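Local coordinates for serine-rich Repeat Adhesion Glycoprotein (Srr1) (PDB 4MBO) that binds fibrinogen as a serine-rich repeat surface glycoprotein of Streptococcus agalactiae, and so probably serves as an adhesin, at residues 231-236 / 285-290; 176-181 / 188-193; 209-214 / 269-274. All coordinates share one frame; numbering follows the deposited sequence. Where two conformers were deposited one is given.

Contact 1: 231-236 / 285-290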
loop_
_atom_site.group_PDB
_atom_site.type_symbol
_atom_site.label_atom_id
_atom_site.label_comp_id
_atom_site.label_asym_id
_atom_site.label_seq_id
_atom_site.Cartn_x
_atom_site.Cartn_y
_atom_site.Cartn_z
ATOM N N LYS A 231 -4.645 14.664 -10.228
ATOM C CA LYS A 231 -3.855 15.702 -9.564
ATOM C C LYS A 231 -2.422 15.472 -10.004
ATOM O O LYS A 231 -1.953 14.336 -10.075
ATOM C CB LYS A 231 -3.963 15.614 -8.021
ATOM C CG LYS A 231 -3.152 16.668 -7.268
ATOM C CD LYS A 231 -3.493 16.784 -5.764
ATOM C CE LYS A 231 -3.170 15.516 -4.994
ATOM N NZ LYS A 231 -3.397 15.673 -3.509
ATOM N N ILE A 232 -1.721 16.566 -10.327
ATOM C CA ILE A 232 -0.324 16.521 -10.763
ATOM C C ILE A 232 0.526 17.383 -9.832
ATOM O O ILE A 232 0.241 18.570 -9.613
ATOM C CB ILE A 232 -0.159 16.997 -12.227
ATOM C CG1 ILE A 232 -1.177 16.300 -13.112
ATOM C CG2 ILE A 232 1.276 16.824 -12.693
ATOM C CD1 ILE A 232 -1.153 16.729 -14.556
ATOM N N LEU A 233 1.557 16.766 -9.274
ATOM C CA LEU A 233 2.479 17.416 -8.369
ATOM C C LEU A 233 3.886 17.414 -8.921
ATOM O O LEU A 233 4.261 16.530 -9.680
ATOM C CB LEU A 233 2.490 16.700 -6.994
ATOM C CG LEU A 233 1.146 16.480 -6.354
ATOM C CD1 LEU A 233 1.300 15.650 -5.095
ATOM C CD2 LEU A 233 0.444 17.782 -6.045
ATOM N N LYS A 234 4.658 18.451 -8.575
ATOM C CA LYS A 234 6.063 18.567 -8.998
ATOM C C LYS A 234 6.960 18.556 -7.755
ATOM O O LYS A 234 6.671 19.241 -6.752
ATOM C CB LYS A 234 6.302 19.855 -9.805
ATOM C CG LYS A 234 7.736 20.055 -10.276
ATOM C CD LYS A 234 7.863 21.342 -11.080
ATOM C CE LYS A 234 9.308 21.732 -11.318
ATOM N NZ LYS A 234 9.987 22.095 -10.052
ATOM N N THR A 235 8.054 17.797 -7.833
ATOM C CA THR A 235 9.018 17.683 -6.728
ATOM C C THR A 235 10.390 17.193 -7.250
ATOM O O THR A 235 10.499 16.696 -8.371
ATOM C CB THR A 235 8.506 16.682 -5.640
ATOM O OG1 THR A 235 9.245 16.842 -4.427
ATOM C CG2 THR A 235 8.589 15.268 -6.145
ATOM N N ASN A 236 11.416 17.303 -6.409
ATOM C CA ASN A 236 12.718 16.744 -6.704
ATOM C C ASN A 236 12.621 15.246 -6.401
ATOM O O ASN A 236 11.989 14.853 -5.411
ATOM C CB ASN A 236 13.748 17.394 -5.816
ATOM C CG ASN A 236 15.167 16.946 -6.131
ATOM O OD1 ASN A 236 15.544 15.822 -5.874
ATOM N ND2 ASN A 236 15.980 17.870 -6.617
ATOM N N VAL A 285 4.465 13.735 -10.138
ATOM C CA VAL A 285 3.646 12.650 -9.633
ATOM C C VAL A 285 2.221 12.936 -10.121
ATOM O O VAL A 285 1.664 14.005 -9.876
ATOM C CB VAL A 285 3.699 12.563 -8.123
ATOM C CG1 VAL A 285 2.840 11.423 -7.655
ATOM C CG2 VAL A 285 5.139 12.419 -7.635
ATOM N N VAL A 286 1.629 11.967 -10.813
ATOM C CA VAL A 286 0.263 12.062 -11.290
ATOM C C VAL A 286 -0.583 11.099 -10.472
ATOM O O VAL A 286 -0.331 9.870 -10.473
ATOM C CB VAL A 286 0.126 11.712 -12.776
ATOM C CG1 VAL A 286 -1.352 11.801 -13.160
ATOM C CG2 VAL A 286 1.001 12.616 -13.625
ATOM N N LEU A 287 -1.557 11.611 -9.731
ATOM C CA LEU A 287 -2.430 10.771 -8.937
ATOM C C LEU A 287 -3.761 10.658 -9.644
ATOM O O LEU A 287 -4.367 11.670 -9.989
ATOM C CB LEU A 287 -2.646 11.336 -7.551
ATOM C CG LEU A 287 -1.385 11.532 -6.694
ATOM C CD1 LEU A 287 -0.739 12.873 -6.919
ATOM C CD2 LEU A 287 -1.806 11.388 -5.240
ATOM N N VAL A 288 -4.186 9.440 -9.913
ATOM C CA VAL A 288 -5.471 9.158 -10.554
ATOM C C VAL A 288 -6.343 8.338 -9.605
ATOM O O VAL A 288 -5.958 7.219 -9.216
ATOM C CB VAL A 288 -5.269 8.403 -11.876
ATOM C CG1 VAL A 288 -6.599 7.938 -12.477
ATOM C CG2 VAL A 288 -4.481 9.248 -12.860
ATOM N N LYS A 289 -7.480 8.900 -9.211
ATOM C CA LYS A 289 -8.433 8.153 -8.387
ATOM C C LYS A 289 -9.624 7.827 -9.263
ATOM O O LYS A 289 -10.180 8.709 -9.934
ATOM C CB LYS A 289 -8.887 8.934 -7.161
ATOM C CG LYS A 289 -9.787 8.110 -6.256
ATOM C CD LYS A 289 -10.241 8.845 -5.006
ATOM C CE LYS A 289 -9.112 9.044 -4.013
ATOM N NZ LYS A 289 -9.615 9.674 -2.757
ATOM N N ILE A 290 -10.011 6.555 -9.254
ATOM C CA ILE A 290 -11.154 6.058 -10.028
ATOM C C ILE A 290 -11.917 5.004 -9.260
ATOM O O ILE A 290 -11.418 4.476 -8.265
ATOM C CB ILE A 290 -10.692 5.372 -11.338
ATOM C CG1 ILE A 290 -9.528 4.402 -11.070
ATOM C CG2 ILE A 290 -10.267 6.395 -12.338
ATOM C CD1 ILE A 290 -9.131 3.546 -12.262
#

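Contact 2: 176-181 / 188-193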
loop_
_atom_site.group_PDB
_atom_site.type_symbol
_atom_site.label_atom_id
_atom_site.label_comp_id
_atom_site.label_asym_id
_atom_site.label_seq_id
_atom_site.Cartn_x
_atom_site.Cartn_y
_atom_site.Cartn_z
ATOM N N ARG A 176 1.999 2.644 -9.649
ATOM C CA ARG A 176 1.557 1.698 -8.619
ATOM C C ARG A 176 0.132 1.962 -8.183
ATOM O O ARG A 176 -0.272 3.096 -8.020
ATOM C CB ARG A 176 2.508 1.860 -7.419
ATOM C CG ARG A 176 2.404 0.812 -6.349
ATOM C CD ARG A 176 3.519 1.004 -5.313
ATOM N NE ARG A 176 3.544 -0.190 -4.504
ATOM C CZ ARG A 176 3.005 -0.318 -3.309
ATOM N NH1 ARG A 176 3.017 -1.513 -2.752
ATOM N NH2 ARG A 176 2.434 0.701 -2.677
ATOM N N ILE A 177 -0.657 0.895 -7.974
ATOM C CA ILE A 177 -1.922 1.020 -7.340
ATOM C C ILE A 177 -1.539 0.948 -5.870
ATOM O O ILE A 177 -1.051 -0.095 -5.378
ATOM C CB ILE A 177 -2.874 -0.123 -7.718
ATOM C CG1 ILE A 177 -3.193 -0.018 -9.205
ATOM C CG2 ILE A 177 -4.093 -0.057 -6.845
ATOM C CD1 ILE A 177 -4.060 -1.117 -9.772
ATOM N N MET A 178 -1.652 2.072 -5.174
ATOM C CA MET A 178 -1.168 2.116 -3.802
ATOM C C MET A 178 -2.221 2.286 -2.735
ATOM O O MET A 178 -1.901 2.376 -1.549
ATOM C CB MET A 178 -0.053 3.159 -3.676
ATOM C CG MET A 178 -0.354 4.502 -4.294
ATOM S SD MET A 178 -1.796 5.289 -3.605
ATOM C CE MET A 178 -1.222 5.593 -1.892
ATOM N N LYS A 179 -3.490 2.287 -3.139
ATOM C CA LYS A 179 -4.584 2.416 -2.175
ATOM C C LYS A 179 -5.869 1.894 -2.752
ATOM O O LYS A 179 -6.198 2.179 -3.917
ATOM C CB LYS A 179 -4.810 3.872 -1.767
ATOM C CG LYS A 179 -5.622 4.075 -0.490
ATOM C CD LYS A 179 -4.929 3.564 0.778
ATOM C CE LYS A 179 -3.521 4.142 0.943
ATOM N NZ LYS A 179 -2.980 3.917 2.312
ATOM N N LEU A 180 -6.578 1.129 -1.945
ATOM C CA LEU A 180 -7.933 0.685 -2.249
ATOM C C LEU A 180 -8.807 1.154 -1.093
ATOM O O LEU A 180 -8.632 0.707 0.029
ATOM C CB LEU A 180 -8.002 -0.825 -2.403
ATOM C CG LEU A 180 -7.204 -1.471 -3.537
ATOM C CD1 LEU A 180 -7.306 -3.002 -3.429
ATOM C CD2 LEU A 180 -7.633 -0.970 -4.915
ATOM N N ASP A 181 -9.738 2.062 -1.352
ATOM C CA ASP A 181 -10.601 2.615 -0.297
ATOM C C ASP A 181 -11.870 1.800 -0.233
ATOM O O ASP A 181 -12.653 1.761 -1.205
ATOM C CB ASP A 181 -10.886 4.083 -0.580
ATOM C CG ASP A 181 -11.598 4.777 0.568
ATOM O OD1 ASP A 181 -12.503 4.159 1.191
ATOM O OD2 ASP A 181 -11.237 5.947 0.835
ATOM N N THR A 188 -6.551 4.170 -6.025
ATOM C CA THR A 188 -5.657 5.260 -6.348
ATOM C C THR A 188 -4.432 4.684 -7.037
ATOM O O THR A 188 -3.701 3.860 -6.481
ATOM C CB THR A 188 -5.227 6.053 -5.101
ATOM O OG1 THR A 188 -6.388 6.548 -4.405
ATOM C CG2 THR A 188 -4.332 7.213 -5.484
ATOM N N TYR A 189 -4.209 5.168 -8.250
ATOM C CA TYR A 189 -3.138 4.753 -9.122
ATOM C C TYR A 189 -2.223 5.943 -9.296
ATOM O O TYR A 189 -2.614 6.977 -9.875
ATOM C CB TYR A 189 -3.748 4.306 -10.485
ATOM C CG TYR A 189 -2.721 3.954 -11.544
ATOM C CD1 TYR A 189 -1.944 2.814 -11.435
ATOM C CD2 TYR A 189 -2.544 4.746 -12.668
ATOM C CE1 TYR A 189 -1.017 2.461 -12.403
ATOM C CE2 TYR A 189 -1.625 4.402 -13.637
ATOM C CZ TYR A 189 -0.867 3.262 -13.515
ATOM O OH TYR A 189 0.083 2.910 -14.473
ATOM N N ILE A 190 -0.999 5.785 -8.863
ATOM C CA ILE A 190 -0.033 6.868 -8.896
ATOM C C ILE A 190 1.106 6.584 -9.860
ATOM O O ILE A 190 1.628 5.461 -9.924
ATOM C CB ILE A 190 0.514 7.153 -7.494
ATOM C CG1 ILE A 190 -0.632 7.545 -6.580
ATOM C CG2 ILE A 190 1.548 8.285 -7.556
ATOM C CD1 ILE A 190 -0.213 8.014 -5.205
ATOM N N THR A 191 1.462 7.613 -10.637
ATOM C CA THR A 191 2.518 7.552 -11.592
ATOM C C THR A 191 3.628 8.518 -11.229
ATOM O O THR A 191 3.356 9.712 -10.976
ATOM C CB THR A 191 1.997 7.912 -13.008
ATOM O OG1 THR A 191 0.978 6.961 -13.393
ATOM C CG2 THR A 191 3.109 7.806 -14.019
ATOM N N GLN A 192 4.860 8.013 -11.185
ATOM C CA GLN A 192 6.034 8.864 -10.982
ATOM C C GLN A 192 6.712 9.064 -12.331
ATOM O O GLN A 192 7.051 8.100 -13.023
ATOM C CB GLN A 192 7.021 8.262 -10.025
ATOM C CG GLN A 192 6.473 8.098 -8.622
ATOM C CD GLN A 192 7.422 7.312 -7.738
ATOM O OE1 GLN A 192 8.190 6.454 -8.226
ATOM N NE2 GLN A 192 7.353 7.557 -6.433
ATOM N N ILE A 193 6.879 10.329 -12.706
ATOM C CA ILE A 193 7.552 10.714 -13.936
ATOM C C ILE A 193 8.947 11.189 -13.514
ATOM O O ILE A 193 9.094 12.090 -12.702
ATOM C CB ILE A 193 6.771 11.817 -14.672
ATOM C CG1 ILE A 193 5.445 11.252 -15.217
ATOM C CG2 ILE A 193 7.573 12.461 -15.787
ATOM C CD1 ILE A 193 4.297 11.437 -14.293
#

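Contact 3: 209-214 / 269-274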
loop_
_atom_site.group_PDB
_atom_site.type_symbol
_atom_site.label_atom_id
_atom_site.label_comp_id
_atom_site.label_asym_id
_atom_site.label_seq_id
_atom_site.Cartn_x
_atom_site.Cartn_y
_atom_site.Cartn_z
ATOM N N LEU A 209 7.710 15.383 -24.742
ATOM C CA LEU A 209 7.491 14.290 -23.801
ATOM C C LEU A 209 5.998 14.328 -23.376
ATOM O O LEU A 209 5.446 15.397 -23.105
ATOM C CB LEU A 209 8.370 14.471 -22.584
ATOM C CG LEU A 209 9.874 14.315 -22.822
ATOM C CD1 LEU A 209 10.642 15.064 -21.714
ATOM C CD2 LEU A 209 10.255 12.847 -22.887
ATOM N N TYR A 210 5.381 13.159 -23.367
ATOM C CA TYR A 210 3.997 12.954 -22.937
ATOM C C TYR A 210 3.935 11.822 -21.918
ATOM O O TYR A 210 4.817 10.964 -21.844
ATOM C CB TYR A 210 3.061 12.566 -24.095
ATOM C CG TYR A 210 2.823 13.575 -25.155
ATOM C CD1 TYR A 210 3.753 13.755 -26.180
ATOM C CD2 TYR A 210 1.642 14.321 -25.211
ATOM C CE1 TYR A 210 3.538 14.671 -27.187
ATOM C CE2 TYR A 210 1.438 15.263 -26.214
ATOM C CZ TYR A 210 2.385 15.418 -27.205
ATOM O OH TYR A 210 2.230 16.315 -28.241
ATOM N N THR A 211 2.891 11.865 -21.098
ATOM C CA THR A 211 2.526 10.734 -20.235
ATOM C C THR A 211 1.131 10.261 -20.617
ATOM O O THR A 211 0.195 11.044 -20.654
ATOM C CB THR A 211 2.623 11.045 -18.753
ATOM O OG1 THR A 211 3.995 11.058 -18.385
ATOM C CG2 THR A 211 1.873 10.014 -17.914
ATOM N N ILE A 212 1.038 8.978 -21.000
ATOM C CA ILE A 212 -0.206 8.351 -21.315
ATOM C C ILE A 212 -0.498 7.350 -20.178
ATOM O O ILE A 212 0.379 6.577 -19.746
ATOM C CB ILE A 212 -0.158 7.533 -22.613
ATOM C CG1 ILE A 212 0.480 8.307 -23.788
ATOM C CG2 ILE A 212 -1.555 7.013 -22.934
ATOM C CD1 ILE A 212 -0.058 9.666 -24.002
ATOM N N ILE A 213 -1.735 7.386 -19.700
ATOM C CA ILE A 213 -2.224 6.451 -18.681
ATOM C C ILE A 213 -3.392 5.732 -19.335
ATOM O O ILE A 213 -4.333 6.367 -19.845
ATOM C CB ILE A 213 -2.651 7.187 -17.418
ATOM C CG1 ILE A 213 -1.385 7.791 -16.755
ATOM C CG2 ILE A 213 -3.382 6.245 -16.462
ATOM C CD1 ILE A 213 -1.657 8.887 -15.772
ATOM N N GLY A 214 -3.345 4.406 -19.353
ATOM C CA GLY A 214 -4.407 3.642 -19.997
ATOM C C GLY A 214 -4.440 2.235 -19.451
ATOM O O GLY A 214 -3.893 1.993 -18.375
ATOM N N ILE A 269 -5.740 8.646 -20.729
ATOM C CA ILE A 269 -5.488 10.017 -20.259
ATOM C C ILE A 269 -4.126 10.383 -20.863
ATOM O O ILE A 269 -3.151 9.616 -20.749
ATOM C CB ILE A 269 -5.436 10.085 -18.727
ATOM C CG1 ILE A 269 -6.848 9.948 -18.175
ATOM C CG2 ILE A 269 -4.779 11.372 -18.233
ATOM C CD1 ILE A 269 -6.899 9.702 -16.682
ATOM N N THR A 270 -4.056 11.533 -21.541
ATOM C CA THR A 270 -2.852 11.971 -22.201
ATOM C C THR A 270 -2.454 13.346 -21.685
ATOM O O THR A 270 -3.214 14.309 -21.774
ATOM C CB THR A 270 -3.069 12.085 -23.737
ATOM O OG1 THR A 270 -3.468 10.800 -24.260
ATOM C CG2 THR A 270 -1.793 12.513 -24.428
ATOM N N ILE A 271 -1.260 13.418 -21.108
ATOM C CA ILE A 271 -0.678 14.636 -20.559
ATOM C C ILE A 271 0.513 15.059 -21.390
ATOM O O ILE A 271 1.488 14.325 -21.477
ATOM C CB ILE A 271 -0.178 14.421 -19.114
ATOM C CG1 ILE A 271 -1.349 14.002 -18.232
ATOM C CG2 ILE A 271 0.431 15.702 -18.577
ATOM C CD1 ILE A 271 -0.928 13.329 -16.923
ATOM N N ASP A 272 0.440 16.260 -21.977
ATOM C CA ASP A 272 1.550 16.863 -22.737
ATOM C C ASP A 272 2.409 17.642 -21.726
ATOM O O ASP A 272 1.906 18.557 -21.063
ATOM C CB ASP A 272 0.951 17.844 -23.745
ATOM C CG ASP A 272 1.965 18.520 -24.644
ATOM O OD1 ASP A 272 3.201 18.400 -24.472
ATOM O OD2 ASP A 272 1.461 19.261 -25.561
ATOM N N TRP A 273 3.673 17.255 -21.581
ATOM C CA TRP A 273 4.577 17.959 -20.660
ATOM C C TRP A 273 5.089 19.291 -21.214
ATOM O O TRP A 273 5.803 20.013 -20.524
ATOM C CB TRP A 273 5.693 17.060 -20.179
ATOM C CG TRP A 273 5.182 15.894 -19.389
ATOM C CD1 TRP A 273 5.267 14.583 -19.746
ATOM C CD2 TRP A 273 4.533 15.925 -18.103
ATOM N NE1 TRP A 273 4.722 13.793 -18.763
ATOM C CE2 TRP A 273 4.208 14.601 -17.773
ATOM C CE3 TRP A 273 4.139 16.947 -17.233
ATOM C CZ2 TRP A 273 3.546 14.259 -16.588
ATOM C CZ3 TRP A 273 3.457 16.602 -16.052
ATOM C CH2 TRP A 273 3.188 15.277 -15.748
ATOM N N LYS A 274 4.738 19.573 -22.457
ATOM C CA LYS A 274 5.004 20.900 -23.074
ATOM C C LYS A 274 6.473 21.216 -23.255
ATOM O O LYS A 274 6.863 22.410 -23.342
ATOM C CB LYS A 274 4.356 22.019 -22.279
ATOM C CG LYS A 274 2.892 21.839 -21.971
ATOM C CD LYS A 274 2.371 23.080 -21.279
ATOM C CE LYS A 274 1.022 22.866 -20.633
ATOM N NZ LYS A 274 -0.054 22.388 -21.548
HETATM O O HOH W 1 1.429 19.047 -28.127
#

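Contact 1: 231-236 / 285-290
K231 and L287 face each other as a hydrogen-bonded antiparallel pair: K231 N reaches L287 O at 3.0 Å, and L287 N returns the bond to K231 O at 2.8 Å. L233 and V285 form a second such pair, with both of their bonds, L233 N to V285 O and V285 N to L233 O, also 2.8 Å long. The non-hydrogen-bonded pair I232 and V286 lies between them, and here CA-H...O contacts take over. V286 CA approaches K231 O and I232 CA approaches V285 O, so each of these two carbonyls receives one N-H and one CA-H.

Alternation along the strands illustrates how a beta sandwich uses its two faces. I232 and V286 turn inward, toward I271 of the opposing sheet and W273 just after it in the chain, as in an Ig-like sandwich, whereas K231, L233, V285 and L287 share the other face, where Y248 and L240 pack from loops. Strand 186-202 bonds to the far side of 283-290, while V256 and E254 pair with I232 and K234.

The apolar packing is partly diagonal. L287 CD1 touches its partner's carbonyl oxygen, K231 O, at 3.7 Å and reaches diagonally to L233 CD1 at 3.9 Å. The same methyl meets K231 CE at 4.1 Å. As a cross-strand pair the two side chains lie side by side; the lysine's bend at chi3 (64°) sets where CE sits beside the leucine methyl. On the inward face I232 CG1 meets V286 CG2 at 4.3 Å.

Contact 2: 176-181 / 188-193
M178 reaches across to T188 and I190 with its bent side chain. From CB the chain takes the tight position between backbone N and carbonyl carbon (chi1 48°), which sends CG to 3.6 Å from I190 CD1. A second bend, at chi2 (59°), places SD 3.5 Å from I190 CD1, the closest approach of the two side chains, and 3.7 Å from T188 CG2, so that the sulfur rests against both methyls. A third bend, at chi3, directs CE, which has I190 CD1 4.2 Å away.

In the backbone, M178 N gives its hydrogen to T188 O (3.0 Å), but T188 N bonds to K179 O, one residue further along. Two residues thus stand opposite one, a beta bulge. The bulge brings K179 to the same side as M178, so that both meet T188, K179 CB lying 4.0 Å from T188 CB. Before the bulge, R176 and I190 exchange two backbone bonds. I177 and Y189 use the other face: I177 CG1 meets Y189 CD1 at 3.8 Å, coming to the edge of the ring near its plane, with the side chains at about a right angle. The hydroxyl of Y189 is hydrogen-bonded to S299 and S175.

The lysine and arginine send their charges elsewhere, K179 to D245 and R176 to D38, with R176 NH2 also bonding Q128 OE1. In the hairpin of strands 169-181 and 186-202, then, the backbone bonds hold the two strands together, the side chains add apolar contact across it through sulfur, methyl and ring, and the charged ends tie it to other parts of the chain.

Contact 3: 209-214 / 269-274
T211 OG1 is held from two directions: W273 NE1 donates to it at 2.9 Å (156° at the hydrogen), and it is also hydrogen-bonded to T300 O on the neighbouring strand. The hydroxyl oxygen lies at the edge of the indole, practically in the ring plane, so the bond helps to fix the rotation of the ring. I271 CG2 packs over one indole face, Y284 stacks on the ring, and Y260 meets it edge-to-face. W273 is tied down by its backbone as well, W273 N bonding L209 O at 3.0 Å.

On the opposite face of the strands, Y210 and D272 form a second polar arrangement. The carboxylate leans over the phenol ring with the planes 26° apart, OD1 standing 4.0 Å above the plane of the Y210 ring and displaced toward its rim. A water joins their ends, 2.8 Å from Y210 OH and donating to D272 OD2 at 2.6 Å. D272 OD1 meanwhile accepts from K274 N (2.8 Å), which approaches from above the carboxylate plane and closes an Asx turn; N208 ND2 bonds the same oxygen.

Further along this face I212 and T270 lie side by side. A bend at chi2 of I212 (-49°) presses its CD1 against T270 CG2 at 3.4 Å, tighter than usual methyl contact.

T211 with I271 and I213 with I269 are both complete hydrogen-bonded pairs, alternating with the non-hydrogen-bonded pairs Y210-D272 and I212-T270. T211, I213, I269 and I271, and W273 after them, lie on the side of the first sheet, and Y210, I212, T270 and D272 on the other. This regular antiparallel ladder is consistent with the second sheet of an Ig-like beta sandwich, as in related adhesins.

In the fold
Contacts 1 and 2 belong to one sheet and share a seam, since strand 283-290 lies beside 186-202: V286 N bonds T191 O, and V285 packs on I190. Contact 3 belongs to the facing sheet and meets both across the sandwich interior, V286 touching I271, I213 and W273, and I193 touching T211 and W273. All three are largely buried, but contact 3 alone carries an exposed residue and a water-linked pair. Contact 1 is almost wholly ladder and aliphatic packing, contact 2 adds a bulge with methionine and charges bound elsewhere, and contact 3 combines indole, hydroxyl and carboxylate chemistry where its strand pair runs into a turn.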